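Local coordinates for C protein alpha-antigen (Streptococcus agalactiae, PDB 1YWM) that may contribute to virulence and to immunity as a cell-wall-anchored surface protein of group B streptococcus, represented here by its N-terminal domain, at residues A[43-48]-A[120-125]. Sequence-based numbering, arbitrary orientation.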
loop_
_atom_site.group_PDB
_atom_site.type_symbol
_atom_site.label_atom_id
_atom_site.label_comp_id
_atom_site.label_asym_id
_atom_site.label_seq_id
_atom_site.Cartn_x
_atom_site.Cartn_y
_atom_site.Cartn_z
ATOM N N ILE A 43 1.314 4.685 -1.121
ATOM C CA ILE A 43 -0.145 4.671 -1.272
ATOM C C ILE A 43 -0.502 3.520 -2.208
ATOM O O ILE A 43 0.090 3.375 -3.284
ATOM C CB ILE A 43 -0.637 6.023 -1.858
ATOM C CG1 ILE A 43 -0.500 7.132 -0.787
ATOM C CG2 ILE A 43 -2.079 5.915 -2.362
ATOM C CD1 ILE A 43 -0.878 8.585 -1.322
ATOM N N ASP A 44 -1.450 2.703 -1.768
ATOM C CA ASP A 44 -1.922 1.548 -2.534
ATOM C C ASP A 44 -3.236 1.969 -3.171
ATOM O O ASP A 44 -4.176 2.339 -2.450
ATOM C CB ASP A 44 -2.145 0.389 -1.549
ATOM C CG ASP A 44 -2.515 -0.908 -2.233
ATOM O OD1 ASP A 44 -2.776 -0.944 -3.471
ATOM O OD2 ASP A 44 -2.546 -1.942 -1.563
ATOM N N LEU A 45 -3.296 1.961 -4.499
ATOM C CA LEU A 45 -4.515 2.391 -5.196
ATOM C C LEU A 45 -5.719 1.521 -4.833
ATOM O O LEU A 45 -6.861 1.973 -4.925
ATOM C CB LEU A 45 -4.310 2.401 -6.700
ATOM C CG LEU A 45 -3.193 3.341 -7.204
ATOM C CD1 LEU A 45 -3.117 3.318 -8.705
ATOM C CD2 LEU A 45 -3.513 4.765 -6.757
ATOM N N TYR A 46 -5.462 0.286 -4.388
ATOM C CA TYR A 46 -6.560 -0.548 -3.865
ATOM C C TYR A 46 -7.288 0.187 -2.735
ATOM O O TYR A 46 -8.544 0.244 -2.704
ATOM C CB TYR A 46 -6.009 -1.904 -3.386
ATOM C CG TYR A 46 -7.043 -2.765 -2.686
ATOM C CD1 TYR A 46 -7.105 -2.807 -1.310
ATOM C CD2 TYR A 46 -7.969 -3.533 -3.426
ATOM C CE1 TYR A 46 -8.056 -3.590 -0.656
ATOM C CE2 TYR A 46 -8.926 -4.346 -2.770
ATOM C CZ TYR A 46 -8.950 -4.357 -1.391
ATOM O OH TYR A 46 -9.861 -5.128 -0.708
ATOM N N ASP A 47 -6.491 0.745 -1.822
ATOM C CA ASP A 47 -6.984 1.496 -0.666
ATOM C C ASP A 47 -7.647 2.784 -1.108
ATOM O O ASP A 47 -8.689 3.164 -0.565
ATOM C CB ASP A 47 -5.855 1.835 0.310
ATOM C CG ASP A 47 -5.248 0.623 0.979
ATOM O OD1 ASP A 47 -4.189 0.801 1.645
ATOM O OD2 ASP A 47 -5.746 -0.523 0.922
ATOM N N VAL A 48 -7.044 3.449 -2.097
ATOM C CA VAL A 48 -7.645 4.669 -2.657
ATOM C C VAL A 48 -9.030 4.449 -3.232
ATOM O O VAL A 48 -9.954 5.206 -2.960
ATOM C CB VAL A 48 -6.761 5.293 -3.732
ATOM C CG1 VAL A 48 -7.415 6.548 -4.304
ATOM C CG2 VAL A 48 -5.418 5.652 -3.114
ATOM N N ILE A 120 3.721 4.811 -5.511
ATOM C CA ILE A 120 2.337 4.419 -5.694
ATOM C C ILE A 120 2.350 2.968 -6.196
ATOM O O ILE A 120 3.100 2.627 -7.100
ATOM C CB ILE A 120 1.610 5.312 -6.727
ATOM C CG1 ILE A 120 1.607 6.796 -6.273
ATOM C CG2 ILE A 120 0.198 4.824 -6.909
ATOM C CD1 ILE A 120 1.203 7.742 -7.400
ATOM N N TYR A 121 1.505 2.139 -5.607
ATOM C CA TYR A 121 1.427 0.739 -6.021
ATOM C C TYR A 121 -0.018 0.330 -6.024
ATOM O O TYR A 121 -0.891 1.119 -5.677
ATOM C CB TYR A 121 2.283 -0.133 -5.101
ATOM C CG TYR A 121 1.833 -0.281 -3.647
ATOM C CD1 TYR A 121 2.051 0.734 -2.709
ATOM C CD2 TYR A 121 1.219 -1.462 -3.197
ATOM C CE1 TYR A 121 1.669 0.575 -1.354
ATOM C CE2 TYR A 121 0.834 -1.628 -1.849
ATOM C CZ TYR A 121 1.069 -0.619 -0.937
ATOM O OH TYR A 121 0.706 -0.739 0.382
ATOM N N ASP A 122 -0.296 -0.894 -6.456
ATOM C CA ASP A 122 -1.681 -1.323 -6.532
ATOM C C ASP A 122 -1.692 -2.810 -6.254
ATOM O O ASP A 122 -1.184 -3.586 -7.074
ATOM C CB ASP A 122 -2.237 -1.078 -7.920
ATOM C CG ASP A 122 -3.723 -1.259 -7.980
ATOM O OD1 ASP A 122 -4.320 -1.750 -6.988
ATOM O OD2 ASP A 122 -4.387 -0.873 -8.954
ATOM N N SER A 123 -2.263 -3.189 -5.108
ATOM C CA SER A 123 -2.362 -4.609 -4.746
ATOM C C SER A 123 -3.657 -5.283 -5.304
ATOM O O SER A 123 -3.915 -6.452 -5.019
ATOM C CB SER A 123 -2.282 -4.770 -3.234
ATOM O OG SER A 123 -3.408 -4.169 -2.609
ATOM N N THR A 124 -4.437 -4.565 -6.111
ATOM C CA THR A 124 -5.740 -5.063 -6.555
ATOM C C THR A 124 -5.683 -6.458 -7.218
ATOM O O THR A 124 -6.458 -7.364 -6.858
ATOM C CB THR A 124 -6.443 -4.045 -7.483
ATOM O OG1 THR A 124 -6.767 -2.850 -6.733
ATOM C CG2 THR A 124 -7.817 -4.582 -7.919
ATOM N N THR A 125 -4.793 -6.625 -8.188
ATOM C CA THR A 125 -4.738 -7.909 -8.901
ATOM C C THR A 125 -4.202 -9.028 -8.002
ATOM O O THR A 125 -4.696 -10.166 -8.040
ATOM C CB THR A 125 -3.909 -7.763 -10.142
ATOM O OG1 THR A 125 -4.588 -6.841 -11.023
ATOM C CG2 THR A 125 -3.908 -9.093 -10.921
#
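Both carboxylate oxygens of Asp44 are gripped by Ser123: OD2 accepts from Ser123 OG at 2.6 Å through its syn lone pair, and OD1 accepts from Ser123 N at 2.8 Å, also on the syn side but 25° out of the carboxylate plane. A second donor reaches OD1 from the opposite face of that plane, Tyr46 N at 3.1 Å, the capping bond that Asp44 makes from the N-cap position of helix 45-49. With CG trans to the backbone N (chi1 -175°), the carboxylate extends toward the 122-123 turn, and three N-H or O-H donors hold it there. Asp44 also packs on Tyr121: Asp44 CB lies over one ring face, 3.8 Å from the centroid, a CH-pi contact, while the carboxylate and ring planes stack 27° apart.

Parallel strand pairing sets this register. Tyr121 N donates to Ile43 O at 3.0 Å, and Leu45 N to Tyr121 O at 2.8 Å, nearly straight and in the carbonyl plane. Leu45, already in the helix, packs its CG against Ile120 CG2 at 3.7 Å, Ile120 lying on the sheet face away from Asp44 and Tyr121.

Asp122 shapes the following turn. Its OD1 accepts from Thr124 N, closing an Asx turn, and from Thr124 OG1 at 2.7 Å, and that hydroxyl also sits at the edge of the Tyr46 ring. The OD1 atoms of Asp44 and Asp122 are close like charges, so the donors around each probably offset repulsion. Farther out, Arg127 NE donates a hydrogen bond to Ser123 OG, the hydroxyl that donates to Asp44, Asp122 N donates to Gln168 OE1, and Ile171 of helix 168-182 touches Tyr121 and Ser123.

Strands 40-44 and 113-121 thus end side by side, each running into a helix, at the junction where the fibronectin-like beta sandwich passes into the antiparallel three-helix bundle.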